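Side-chain contacts in iron-binding protein (Staphylococcus epidermidis, PDB 4M7O), which probably binds iron, perhaps as a chelate, outside the cell membrane as the solute-binding component of an ABC-type uptake system: residues 216-221 with 269-274; 104-109 with 127-132; 37-42 with 137-142; 207-212 with 239-244. All coordinates share one frame; numbering follows the deposited sequence.

Contact 1: 216-221 with 269-274; sequences ILISTE and KDLRDD
Ile218 and Leu271 meet through their outermost methyls, CD1 of Ile218 lying 4.0 Å from CD1 of Leu271, and the same Ile218 CD1 comes 4.2 Å from CB of Asp274. One methyl of the strand therefore rests between two residues of helix 264-275 that lie three positions apart, on the side of the helix turned to the sheet. The branching of Ile218 explains this reach: CG1 stands anti to the carbonyl carbon (chi1 -55°), and the extended second torsion carries CD1 outward from the strand, while CG2 stays back near the main chain. Ile218 slants across both of its partners instead of meeting them end on. Leu271 leaves the helix off to one side, and the CD1 branch brings it back to the strand. Asp274 contributes its CB here, not its carboxylate, since CG is turned away from the carbonyl carbon and beside the backbone N (chi1 -74°). A looser touch lies one strand repeat earlier, where CG2 of Ile216 approaches the carbonyl O of Asp274 at 4.2 Å. That carbonyl accepts a hydrogen bond from Arg248 NH1, so it is satisfied from outside the two segments. The local axes are 10.8 Å apart and inclined at 146°, so the helix runs roughly antiparallel to the strand. Strand 216-219 lies between the parallel strands 162-168 and 249-251; helix 264-275 covers one face, where Ile218 also touches Val163, while Leu217 points to the other face and packs on helices 225-234 and 242-245.

Contact 2: 104-109 with 127-132; sequences GVKVVY and GQLTDR
Val108 and Leu129 are the closest backbone pair, their CA atoms 9.2 Å apart, so strand 106-110 and the last turn of helix 116-129 are bridged by side chains alone. Leu129 does the bridging from the helix side with both of its methyls. Its CD2 meets CG2 of Val108 at 3.9 Å, the two side chains reaching toward each other tip to tip. In Val108, CG1 stands anti to the backbone N (chi1 175°), which leaves CG2 anti to the carbonyl carbon, on the Leu129 side; CG1 of Val108 is only a little farther from Leu129 CD2, at 4.2 Å. The other leucine methyl, CD1, lies 4.1 Å from CE of Lys106. Here the side chains slide past each other in opposite directions: the lysine chain bends at chi2 (76°) and then runs straight, laying its aliphatic end alongside the leucine. Lys106 and Val108 are two residues apart and hence on the same face of the strand; Val107, between them, faces the other way and packs on helix 94-102. The edge strand of the five-stranded parallel sheet is thus flanked by helices on both faces, in the Rossmann-like manner of this lobe. Leu129 also touches Leu84 on the adjoining strand 82-86, and Lys106 lies on Tyr22 and Leu82. No hydrogen bond or salt bridge crosses between 104-109 and 127-132. The contact is a small dispersive one at the protein surface, in which the last methylene of a lysine, CE, extends the apolar patch and the charge is carried beyond the leucine.

Contact 3: 37-42 with 137-142; sequences YRLGIG and KELVDE
Arg38 meets Glu142 and Leu139 with different parts of one guanidinium group. At its edge, NH2 donates to OE2 of Glu142 in a salt bridge with an N-H...O angle of 165°; the modelled length, 2.5 Å, is short and should be read with caution. The acceptor lies in the guanidinium plane, but the two flat groups stand 89° apart, so the arginine meets OE2 from above the carboxylate plane, about 50° out of it. This is not the flat two-bond pairing of arginine with carboxylate. Instead a water closes the second side: NH1 donates to it at 3.0 Å, and it donates to the same Glu142 OE2 at 2.8 Å. Over one guanidinium face sits CD1 of Leu139, 3.7 Å above the plane at its centre, and that methyl is also 3.8 Å from Arg38 CB. The arginine folds round Leu139 through bends at chi2 and chi3. Leu39 adds the apolar part, its CD2 lying 4.1 Å from CD2 of Leu139. All this fastens the end of helix 30-38 to helix 133-152, the long helix that runs between the two lobes, as in other binding proteins of the iron-chelate and vitamin B12 type. Gly40, with positive phi, closes the shorter helix in a Schellman motif, and just before it Leu39 turns inward onto Ile126, Gln135 and Ala136. The carbonyl O of Leu39 takes a hydrogen bond from Arg132 NH2. Phe123 of helix 116-129 backs Leu139, and Arg38 also touches Pro262, in the loop between helices 254-257 and 264-275.

Contact 4: 207-212 with 239-244; sequences ESIIKR and DKINAV
The turn leading into the short helix 242-245 packs against helix 206-212 at the outer end of the second lobe, with Ile241, the N-cap residue, as the side chain that makes the join. Ile241 and Ile210 are the closest backbone pair, 6.0 Å between CA atoms, near enough for the isoleucine to press on the helix backbone itself. CD1 of Ile241 lies 4.0 Å from CG1 of Ile210 and equally 4.0 Å from Ile210 CA, and Ile241 CG1 follows at 4.1 Å from that same CA. The two side chains cross at about a right angle, the Ile241 arm laid over the root of Ile210. CG1 of Ile241 stands anti to its carbonyl carbon (chi1 -57°), and with chi2 extended CD1 is thrust straight at the helix. Ile209 joins with its other branch: CG2 comes 4.3 Å from Ile241 CD1, while the longer CG1 arm heads away. Ile209 also touches Phe238, and Ile241 is backed by Asn213 and Pro214 in the link from helix 206-212 to strand 216-219. Being apolar, the Ile241 side chain cannot accept a bond from the first amides of helix 242-245. Asn213 OD1 takes the bond from Asn242 N instead, and Asn242 ND2 reaches Asp215 OD1. Between 207-212 and 239-244 the chemistry is purely hydrophobic, without a directional bond; the polar links to residues 213-215 probably help to set the orientation of the turn, while the isoleucines supply the packing between the turn and helix 206-212.

Along the chain, contact 2 (104-109 with 127-132) falls between the two segments of contact 3, and both close before contacts 1 and 4 begin, whose segments alternate. This order follows the two lobes. Contacts 2 and 3, centres 15 Å apart, lie at the first lobe, contact 3 joining it to the spanning helix 133-152, and touch through Arg132 and Thr130 against residues 39-41. Contacts 1 and 4, centres 17 Å apart, belong to the second, where Ala243 and Val244 pack on Ile216 and Leu217. Contacts 2 and 4 lie farthest apart, 48 Å between centres. Helix 133-152, held at contact 3, spans the lobes, consistent with the rather stiff hinge of this binding-protein class.

Contact 1: 216-221 with 269-274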
loop_
_atom_site.group_PDB
_atom_site.type_symbol
_atom_site.label_atom_id
_atom_site.label_comp_id
_atom_site.label_asym_id
_atom_site.label_seq_id
_atom_site.Cartn_x
_atom_site.Cartn_y
_atom_site.Cartn_z
ATOM N N ILE A 216 4.654 9.871 -18.926
ATOM C CA ILE A 216 3.992 8.611 -18.621
ATOM C C ILE A 216 2.774 8.908 -17.747
ATOM O O ILE A 216 2.872 9.714 -16.820
ATOM C CB ILE A 216 4.936 7.679 -17.823
ATOM C CG1 ILE A 216 6.294 7.545 -18.529
ATOM C CG2 ILE A 216 4.293 6.319 -17.587
ATOM C CD1 ILE A 216 7.290 6.678 -17.805
ATOM N N LEU A 217 1.632 8.285 -18.048
ATOM C CA LEU A 217 0.450 8.367 -17.174
ATOM C C LEU A 217 0.252 7.007 -16.522
ATOM O O LEU A 217 0.284 5.966 -17.196
ATOM C CB LEU A 217 -0.811 8.720 -17.967
ATOM C CG LEU A 217 -0.716 9.854 -18.994
ATOM C CD1 LEU A 217 -2.065 10.086 -19.702
ATOM C CD2 LEU A 217 -0.283 11.138 -18.307
ATOM N N ILE A 218 0.071 6.996 -15.210
ATOM C CA ILE A 218 -0.230 5.741 -14.527
ATOM C C ILE A 218 -1.436 5.931 -13.637
ATOM O O ILE A 218 -1.385 6.715 -12.687
ATOM C CB ILE A 218 0.942 5.269 -13.649
ATOM C CG1 ILE A 218 2.219 5.161 -14.486
ATOM C CG2 ILE A 218 0.601 3.935 -12.946
ATOM C CD1 ILE A 218 3.376 4.560 -13.757
ATOM N N SER A 219 -2.522 5.225 -13.945
ATOM C CA SER A 219 -3.693 5.219 -13.074
ATOM C C SER A 219 -3.562 4.146 -12.002
ATOM O O SER A 219 -3.179 3.009 -12.288
ATOM C CB SER A 219 -4.958 4.946 -13.873
ATOM O OG SER A 219 -5.980 4.532 -12.983
ATOM N N THR A 220 -3.886 4.492 -10.762
ATOM C CA THR A 220 -3.720 3.535 -9.674
ATOM C C THR A 220 -5.042 2.992 -9.174
ATOM O O THR A 220 -5.130 2.505 -8.050
ATOM C CB THR A 220 -2.953 4.157 -8.501
ATOM O OG1 THR A 220 -3.713 5.250 -7.959
ATOM C CG2 THR A 220 -1.617 4.667 -8.986
ATOM N N GLU A 221 -6.072 3.078 -10.006
ATOM C CA GLU A 221 -7.413 2.721 -9.559
ATOM C C GLU A 221 -7.761 1.272 -9.835
ATOM O O GLU A 221 -8.850 0.826 -9.497
ATOM C CB GLU A 221 -8.452 3.629 -10.204
ATOM C CG GLU A 221 -8.406 5.044 -9.706
ATOM C CD GLU A 221 -9.583 5.847 -10.187
ATOM O OE1 GLU A 221 -9.485 6.425 -11.285
ATOM O OE2 GLU A 221 -10.610 5.895 -9.473
ATOM N N LYS A 269 8.574 -3.271 -8.293
ATOM C CA LYS A 269 8.968 -3.847 -9.579
ATOM C C LYS A 269 7.931 -3.584 -10.658
ATOM O O LYS A 269 8.277 -3.351 -11.820
ATOM C CB LYS A 269 9.181 -5.355 -9.459
ATOM C CG LYS A 269 9.752 -5.989 -10.729
ATOM C CD LYS A 269 9.793 -7.505 -10.598
ATOM C CE LYS A 269 10.399 -8.146 -11.828
ATOM N NZ LYS A 269 10.512 -9.630 -11.645
ATOM N N ASP A 270 6.660 -3.642 -10.279
ATOM C CA ASP A 270 5.573 -3.383 -11.221
ATOM C C ASP A 270 5.697 -1.976 -11.767
ATOM O O ASP A 270 5.650 -1.766 -12.975
ATOM C CB ASP A 270 4.211 -3.556 -10.542
ATOM C CG ASP A 270 3.851 -5.010 -10.327
ATOM O OD1 ASP A 270 4.566 -5.881 -10.868
ATOM O OD2 ASP A 270 2.846 -5.286 -9.631
ATOM N N LEU A 271 5.866 -1.025 -10.855
ATOM C CA LEU A 271 6.029 0.383 -11.200
ATOM C C LEU A 271 7.259 0.593 -12.082
ATOM O O LEU A 271 7.229 1.381 -13.029
ATOM C CB LEU A 271 6.128 1.227 -9.924
ATOM C CG LEU A 271 5.485 2.613 -9.981
ATOM C CD1 LEU A 271 4.017 2.490 -10.347
ATOM C CD2 LEU A 271 5.637 3.321 -8.646
ATOM N N ARG A 272 8.335 -0.129 -11.782
ATOM C CA ARG A 272 9.557 -0.048 -12.574
ATOM C C ARG A 272 9.324 -0.455 -14.032
ATOM O O ARG A 272 9.781 0.222 -14.960
ATOM C CB ARG A 272 10.642 -0.939 -11.960
ATOM C CG ARG A 272 11.964 -0.886 -12.718
ATOM C CD ARG A 272 12.491 -2.271 -13.010
ATOM N NE ARG A 272 13.655 -2.215 -13.891
ATOM C CZ ARG A 272 13.582 -2.157 -15.218
ATOM N NH1 ARG A 272 14.690 -2.105 -15.947
ATOM N NH2 ARG A 272 12.396 -2.153 -15.815
ATOM N N ASP A 273 8.604 -1.555 -14.228
ATOM C CA ASP A 273 8.379 -2.086 -15.565
ATOM C C ASP A 273 7.377 -1.246 -16.365
ATOM O O ASP A 273 7.240 -1.439 -17.571
ATOM C CB ASP A 273 7.938 -3.562 -15.507
ATOM C CG ASP A 273 9.022 -4.493 -14.931
ATOM O OD1 ASP A 273 10.199 -4.080 -14.825
ATOM O OD2 ASP A 273 8.690 -5.652 -14.591
ATOM N N ASP A 274 6.678 -0.318 -15.704
ATOM C CA ASP A 274 5.792 0.620 -16.404
ATOM C C ASP A 274 6.542 1.887 -16.821
ATOM O O ASP A 274 6.158 2.574 -17.768
ATOM C CB ASP A 274 4.586 0.993 -15.537
ATOM C CG ASP A 274 3.563 -0.131 -15.435
ATOM O OD1 ASP A 274 3.606 -1.062 -16.261
ATOM O OD2 ASP A 274 2.703 -0.075 -14.531
#

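Contact 2: 104-109 with 127-132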
loop_
_atom_site.group_PDB
_atom_site.type_symbol
_atom_site.label_atom_id
_atom_site.label_comp_id
_atom_site.label_asym_id
_atom_site.label_seq_id
_atom_site.Cartn_x
_atom_site.Cartn_y
_atom_site.Cartn_z
ATOM N N GLY A 104 -10.003 -4.759 28.224
ATOM C CA GLY A 104 -8.609 -5.085 28.489
ATOM C C GLY A 104 -7.879 -5.845 27.390
ATOM O O GLY A 104 -6.780 -6.369 27.602
ATOM N N VAL A 105 -8.477 -5.927 26.209
ATOM C CA VAL A 105 -7.761 -6.498 25.084
ATOM C C VAL A 105 -6.794 -5.435 24.565
ATOM O O VAL A 105 -7.161 -4.267 24.440
ATOM C CB VAL A 105 -8.724 -6.950 23.971
ATOM C CG1 VAL A 105 -7.959 -7.372 22.741
ATOM C CG2 VAL A 105 -9.610 -8.093 24.464
ATOM N N LYS A 106 -5.554 -5.828 24.293
ATOM C CA LYS A 106 -4.555 -4.906 23.760
ATOM C C LYS A 106 -4.918 -4.583 22.306
ATOM O O LYS A 106 -4.995 -5.480 21.468
ATOM C CB LYS A 106 -3.163 -5.543 23.848
ATOM C CG LYS A 106 -2.018 -4.727 23.247
ATOM C CD LYS A 106 -1.599 -3.549 24.131
ATOM C CE LYS A 106 -0.418 -2.796 23.500
ATOM N NZ LYS A 106 0.056 -1.657 24.338
ATOM N N VAL A 107 -5.187 -3.311 22.020
ATOM C CA VAL A 107 -5.581 -2.908 20.671
ATOM C C VAL A 107 -4.561 -1.938 20.091
ATOM O O VAL A 107 -4.325 -0.866 20.658
ATOM C CB VAL A 107 -6.962 -2.235 20.665
ATOM C CG1 VAL A 107 -7.316 -1.769 19.251
ATOM C CG2 VAL A 107 -8.023 -3.193 21.214
ATOM N N VAL A 108 -3.964 -2.313 18.964
ATOM C CA VAL A 108 -2.907 -1.506 18.365
ATOM C C VAL A 108 -3.218 -1.108 16.927
ATOM O O VAL A 108 -3.621 -1.939 16.111
ATOM C CB VAL A 108 -1.549 -2.234 18.418
ATOM C CG1 VAL A 108 -0.481 -1.432 17.673
ATOM C CG2 VAL A 108 -1.137 -2.455 19.863
ATOM N N TYR A 109 -3.032 0.176 16.627
ATOM C CA TYR A 109 -3.202 0.687 15.273
ATOM C C TYR A 109 -1.845 0.951 14.622
ATOM O O TYR A 109 -1.208 1.971 14.895
ATOM C CB TYR A 109 -4.028 1.977 15.293
ATOM C CG TYR A 109 -5.429 1.787 15.821
ATOM C CD1 TYR A 109 -6.436 1.307 14.996
ATOM C CD2 TYR A 109 -5.745 2.078 17.144
ATOM C CE1 TYR A 109 -7.724 1.131 15.469
ATOM C CE2 TYR A 109 -7.041 1.905 17.627
ATOM C CZ TYR A 109 -8.019 1.423 16.780
ATOM O OH TYR A 109 -9.304 1.236 17.223
ATOM N N GLY A 127 7.520 -6.034 15.517
ATOM C CA GLY A 127 8.506 -6.919 16.110
ATOM C C GLY A 127 8.680 -6.645 17.590
ATOM O O GLY A 127 8.756 -7.574 18.393
ATOM N N GLN A 128 8.740 -5.371 17.966
ATOM C CA GLN A 128 8.957 -5.042 19.369
ATOM C C GLN A 128 7.703 -5.310 20.192
ATOM O O GLN A 128 7.787 -5.698 21.352
ATOM C CB GLN A 128 9.401 -3.595 19.529
ATOM C CG GLN A 128 9.647 -3.198 20.974
ATOM C CD GLN A 128 10.420 -1.905 21.087
ATOM O OE1 GLN A 128 10.587 -1.184 20.100
ATOM N NE2 GLN A 128 10.907 -1.603 22.291
ATOM N N LEU A 129 6.541 -5.115 19.576
ATOM C CA LEU A 129 5.262 -5.336 20.239
ATOM C C LEU A 129 5.086 -6.806 20.618
ATOM O O LEU A 129 4.649 -7.120 21.724
ATOM C CB LEU A 129 4.118 -4.870 19.326
ATOM C CG LEU A 129 2.691 -5.254 19.729
ATOM C CD1 LEU A 129 2.287 -4.604 21.041
ATOM C CD2 LEU A 129 1.689 -4.921 18.631
ATOM N N THR A 130 5.461 -7.695 19.702
ATOM C CA THR A 130 5.253 -9.138 19.860
ATOM C C THR A 130 6.487 -9.886 20.325
ATOM O O THR A 130 6.523 -11.114 20.242
ATOM C CB THR A 130 4.857 -9.786 18.521
ATOM O OG1 THR A 130 5.907 -9.576 17.562
ATOM C CG2 THR A 130 3.581 -9.177 17.991
ATOM N N ASP A 131 7.497 -9.155 20.787
ATOM C CA ASP A 131 8.750 -9.769 21.231
ATOM C C ASP A 131 9.325 -10.686 20.150
ATOM O O ASP A 131 9.732 -11.811 20.418
ATOM C CB ASP A 131 8.550 -10.534 22.549
ATOM C CG ASP A 131 9.860 -10.832 23.257
ATOM O OD1 ASP A 131 10.863 -10.151 22.966
ATOM O OD2 ASP A 131 9.887 -11.745 24.111
ATOM N N ARG A 132 9.344 -10.196 18.916
ATOM C CA ARG A 132 9.950 -10.923 17.813
ATOM C C ARG A 132 10.947 -10.005 17.124
ATOM O O ARG A 132 10.971 -9.919 15.899
ATOM C CB ARG A 132 8.871 -11.375 16.823
ATOM C CG ARG A 132 7.792 -12.233 17.463
ATOM C CD ARG A 132 8.329 -13.590 17.865
ATOM N NE ARG A 132 8.543 -14.432 16.691
ATOM C CZ ARG A 132 9.138 -15.620 16.707
ATOM N NH1 ARG A 132 9.585 -16.135 17.844
ATOM N NH2 ARG A 132 9.281 -16.301 15.582
#

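Contact 3: 37-42 with 137-142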
loop_
_atom_site.group_PDB
_atom_site.type_symbol
_atom_site.label_atom_id
_atom_site.label_comp_id
_atom_site.label_asym_id
_atom_site.label_seq_id
_atom_site.Cartn_x
_atom_site.Cartn_y
_atom_site.Cartn_z
ATOM N N TYR A 37 3.057 -13.286 9.898
ATOM C CA TYR A 37 3.498 -14.580 9.386
ATOM C C TYR A 37 5.005 -14.555 9.162
ATOM O O TYR A 37 5.686 -15.527 9.479
ATOM C CB TYR A 37 2.765 -14.940 8.085
ATOM C CG TYR A 37 1.582 -15.864 8.271
ATOM C CD1 TYR A 37 0.337 -15.372 8.618
ATOM C CD2 TYR A 37 1.711 -17.232 8.082
ATOM C CE1 TYR A 37 -0.737 -16.203 8.758
ATOM C CE2 TYR A 37 0.636 -18.075 8.243
ATOM C CZ TYR A 37 -0.585 -17.554 8.581
ATOM O OH TYR A 37 -1.665 -18.382 8.749
ATOM N N ARG A 38 5.533 -13.446 8.638
ATOM C CA ARG A 38 6.979 -13.375 8.355
ATOM C C ARG A 38 7.798 -13.290 9.652
ATOM O O ARG A 38 8.997 -13.553 9.663
ATOM C CB ARG A 38 7.314 -12.215 7.406
ATOM C CG ARG A 38 6.838 -12.417 5.956
ATOM C CD ARG A 38 7.533 -13.608 5.269
ATOM N NE ARG A 38 8.984 -13.461 5.271
ATOM C CZ ARG A 38 9.668 -12.677 4.434
ATOM N NH1 ARG A 38 9.040 -11.959 3.516
ATOM N NH2 ARG A 38 10.990 -12.610 4.513
ATOM N N LEU A 39 7.138 -12.943 10.749
ATOM C CA LEU A 39 7.794 -12.907 12.055
ATOM C C LEU A 39 7.780 -14.278 12.726
ATOM O O LEU A 39 8.393 -14.462 13.786
ATOM C CB LEU A 39 7.142 -11.865 12.978
ATOM C CG LEU A 39 7.310 -10.405 12.533
ATOM C CD1 LEU A 39 6.776 -9.440 13.586
ATOM C CD2 LEU A 39 8.763 -10.105 12.220
ATOM N N GLY A 40 7.093 -15.239 12.105
ATOM C CA GLY A 40 7.086 -16.609 12.598
ATOM C C GLY A 40 5.933 -16.889 13.549
ATOM O O GLY A 40 5.880 -17.943 14.180
ATOM N N ILE A 41 4.994 -15.957 13.650
ATOM C CA ILE A 41 3.896 -16.137 14.595
ATOM C C ILE A 41 2.522 -16.245 13.934
ATOM O O ILE A 41 1.508 -15.922 14.549
ATOM C CB ILE A 41 3.906 -15.062 15.729
ATOM C CG1 ILE A 41 3.843 -13.645 15.159
ATOM C CG2 ILE A 41 5.147 -15.211 16.605
ATOM C CD1 ILE A 41 3.890 -12.565 16.237
ATOM N N GLY A 42 2.489 -16.716 12.689
ATOM C CA GLY A 42 1.223 -16.952 12.014
ATOM C C GLY A 42 0.338 -17.940 12.756
ATOM O O GLY A 42 -0.899 -17.838 12.727
ATOM N N LYS A 137 14.120 -7.685 12.447
ATOM C CA LYS A 137 15.374 -7.207 11.873
ATOM C C LYS A 137 15.704 -7.998 10.623
ATOM O O LYS A 137 16.086 -7.428 9.597
ATOM C CB LYS A 137 16.523 -7.320 12.879
ATOM C CG LYS A 137 17.909 -7.333 12.224
ATOM C CD LYS A 137 19.039 -7.162 13.238
ATOM C CE LYS A 137 20.380 -7.603 12.662
ATOM N NZ LYS A 137 20.635 -7.028 11.316
ATOM N N GLU A 138 15.557 -9.316 10.712
ATOM C CA GLU A 138 15.788 -10.173 9.563
ATOM C C GLU A 138 14.801 -9.837 8.447
ATOM O O GLU A 138 15.169 -9.795 7.272
ATOM C CB GLU A 138 15.704 -11.645 9.971
ATOM C CG GLU A 138 16.786 -12.044 10.979
ATOM C CD GLU A 138 16.719 -13.508 11.392
ATOM O OE1 GLU A 138 15.775 -14.211 10.967
ATOM O OE2 GLU A 138 17.615 -13.954 12.145
ATOM N N LEU A 139 13.552 -9.576 8.820
ATOM C CA LEU A 139 12.530 -9.213 7.849
ATOM C C LEU A 139 12.847 -7.881 7.166
ATOM O O LEU A 139 12.621 -7.724 5.964
ATOM C CB LEU A 139 11.160 -9.146 8.527
ATOM C CG LEU A 139 10.047 -8.592 7.643
ATOM C CD1 LEU A 139 9.832 -9.481 6.436
ATOM C CD2 LEU A 139 8.765 -8.456 8.439
ATOM N N VAL A 140 13.375 -6.923 7.927
ATOM C CA VAL A 140 13.712 -5.624 7.357
ATOM C C VAL A 140 14.876 -5.798 6.400
ATOM O O VAL A 140 14.845 -5.293 5.276
ATOM C CB VAL A 140 14.074 -4.581 8.437
ATOM C CG1 VAL A 140 14.784 -3.379 7.810
ATOM C CG2 VAL A 140 12.822 -4.121 9.174
ATOM N N ASP A 141 15.895 -6.531 6.843
ATOM C CA ASP A 141 17.098 -6.740 6.040
ATOM C C ASP A 141 16.820 -7.462 4.724
ATOM O O ASP A 141 17.367 -7.098 3.687
ATOM C CB ASP A 141 18.155 -7.494 6.845
ATOM C CG ASP A 141 18.728 -6.661 7.974
ATOM O OD1 ASP A 141 18.689 -5.415 7.871
ATOM O OD2 ASP A 141 19.222 -7.254 8.960
ATOM N N GLU A 142 15.965 -8.479 4.761
ATOM C CA GLU A 142 15.670 -9.244 3.559
ATOM C C GLU A 142 14.834 -8.414 2.599
ATOM O O GLU A 142 14.996 -8.489 1.375
ATOM C CB GLU A 142 14.950 -10.547 3.905
ATOM C CG GLU A 142 14.920 -11.534 2.756
ATOM C CD GLU A 142 13.523 -12.013 2.431
ATOM O OE1 GLU A 142 13.391 -12.983 1.652
ATOM O OE2 GLU A 142 12.556 -11.415 2.947
HETATM O O HOH W 1 10.473 -9.617 2.330
#

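Contact 4: 207-212 with 239-244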
loop_
_atom_site.group_PDB
_atom_site.type_symbol
_atom_site.label_atom_id
_atom_site.label_comp_id
_atom_site.label_asym_id
_atom_site.label_seq_id
_atom_site.Cartn_x
_atom_site.Cartn_y
_atom_site.Cartn_z
ATOM N N GLU A 207 -6.372 21.066 -17.514
ATOM C CA GLU A 207 -5.477 22.075 -18.096
ATOM C C GLU A 207 -4.110 21.957 -17.450
ATOM O O GLU A 207 -3.089 22.015 -18.124
ATOM C CB GLU A 207 -6.014 23.499 -17.881
ATOM C CG GLU A 207 -7.175 23.899 -18.773
ATOM N N SER A 208 -4.118 21.778 -16.132
ATOM C CA SER A 208 -2.908 21.670 -15.328
ATOM C C SER A 208 -2.041 20.466 -15.709
ATOM O O SER A 208 -0.819 20.586 -15.829
ATOM C CB SER A 208 -3.298 21.599 -13.850
ATOM O OG SER A 208 -2.218 21.951 -13.012
ATOM N N ILE A 209 -2.669 19.304 -15.884
ATOM C CA ILE A 209 -1.956 18.106 -16.320
ATOM C C ILE A 209 -1.350 18.312 -17.717
ATOM O O ILE A 209 -0.190 17.962 -17.956
ATOM C CB ILE A 209 -2.884 16.870 -16.332
ATOM C CG1 ILE A 209 -3.522 16.666 -14.952
ATOM C CG2 ILE A 209 -2.112 15.619 -16.721
ATOM C CD1 ILE A 209 -4.735 15.742 -14.969
ATOM N N ILE A 210 -2.136 18.871 -18.638
ATOM C CA ILE A 210 -1.664 19.091 -20.008
ATOM C C ILE A 210 -0.433 19.984 -20.007
ATOM O O ILE A 210 0.532 19.715 -20.712
ATOM C CB ILE A 210 -2.768 19.709 -20.896
ATOM C CG1 ILE A 210 -3.808 18.644 -21.250
ATOM C CG2 ILE A 210 -2.187 20.331 -22.170
ATOM C CD1 ILE A 210 -5.130 19.219 -21.723
ATOM N N LYS A 211 -0.460 21.033 -19.191
ATOM C CA LYS A 211 0.667 21.960 -19.112
ATOM C C LYS A 211 1.924 21.291 -18.550
ATOM O O LYS A 211 3.029 21.566 -19.024
ATOM C CB LYS A 211 0.290 23.183 -18.279
ATOM C CG LYS A 211 1.250 24.339 -18.396
ATOM C CD LYS A 211 0.775 25.487 -17.534
ATOM C CE LYS A 211 1.449 26.784 -17.916
ATOM N NZ LYS A 211 0.550 27.941 -17.636
ATOM N N ARG A 212 1.758 20.412 -17.557
ATOM C CA ARG A 212 2.892 19.697 -16.966
ATOM C C ARG A 212 3.503 18.719 -17.956
ATOM O O ARG A 212 4.674 18.333 -17.825
ATOM C CB ARG A 212 2.468 18.921 -15.712
ATOM C CG ARG A 212 2.042 19.789 -14.553
ATOM C CD ARG A 212 3.173 20.651 -14.042
ATOM N NE ARG A 212 2.692 21.609 -13.050
ATOM C CZ ARG A 212 2.790 21.444 -11.735
ATOM N NH1 ARG A 212 2.318 22.374 -10.912
ATOM N NH2 ARG A 212 3.367 20.357 -11.239
ATOM N N ASP A 239 -4.631 14.737 -26.090
ATOM C CA ASP A 239 -3.985 14.370 -27.354
ATOM C C ASP A 239 -2.557 14.868 -27.465
ATOM O O ASP A 239 -1.699 14.191 -28.033
ATOM C CB ASP A 239 -4.766 14.945 -28.540
ATOM C CG ASP A 239 -5.872 14.028 -29.014
ATOM O OD1 ASP A 239 -6.005 12.915 -28.454
ATOM O OD2 ASP A 239 -6.596 14.419 -29.959
ATOM N N LYS A 240 -2.320 16.063 -26.934
ATOM C CA LYS A 240 -1.026 16.727 -27.035
ATOM C C LYS A 240 0.071 16.038 -26.220
ATOM O O LYS A 240 1.169 15.809 -26.726
ATOM C CB LYS A 240 -1.167 18.192 -26.607
ATOM C CG LYS A 240 -2.040 19.024 -27.542
ATOM C CD LYS A 240 -1.629 20.487 -27.532
ATOM C CE LYS A 240 -1.849 21.127 -28.898
ATOM N NZ LYS A 240 -1.214 20.345 -29.996
ATOM N N ILE A 241 -0.254 15.695 -24.971
ATOM C CA ILE A 241 0.691 15.201 -23.956
ATOM C C ILE A 241 1.718 14.150 -24.432
ATOM O O ILE A 241 1.351 13.225 -25.165
ATOM C CB ILE A 241 -0.110 14.643 -22.755
ATOM C CG1 ILE A 241 -1.037 15.719 -22.181
ATOM C CG2 ILE A 241 0.803 14.089 -21.670
ATOM C CD1 ILE A 241 -1.893 15.191 -21.018
ATOM N N ASN A 242 2.990 14.318 -24.025
ATOM C CA ASN A 242 4.089 13.381 -24.326
ATOM C C ASN A 242 3.584 11.930 -24.183
ATOM O O ASN A 242 3.619 11.146 -25.126
ATOM C CB ASN A 242 5.267 13.565 -23.332
ATOM C CG ASN A 242 6.221 14.745 -23.666
ATOM O OD1 ASN A 242 5.865 15.700 -24.345
ATOM N ND2 ASN A 242 7.447 14.670 -23.141
ATOM N N ALA A 243 3.091 11.607 -22.984
ATOM C CA ALA A 243 2.611 10.259 -22.648
ATOM C C ALA A 243 1.589 9.684 -23.624
ATOM O O ALA A 243 1.665 8.516 -23.976
ATOM C CB ALA A 243 2.041 10.241 -21.242
ATOM N N VAL A 244 0.621 10.490 -24.039
ATOM C CA VAL A 244 -0.406 10.000 -24.947
ATOM C C VAL A 244 0.167 9.757 -26.343
ATOM O O VAL A 244 -0.157 8.751 -26.971
ATOM C CB VAL A 244 -1.621 10.944 -25.010
ATOM C CG1 VAL A 244 -2.707 10.354 -25.898
ATOM C CG2 VAL A 244 -2.164 11.199 -23.610
#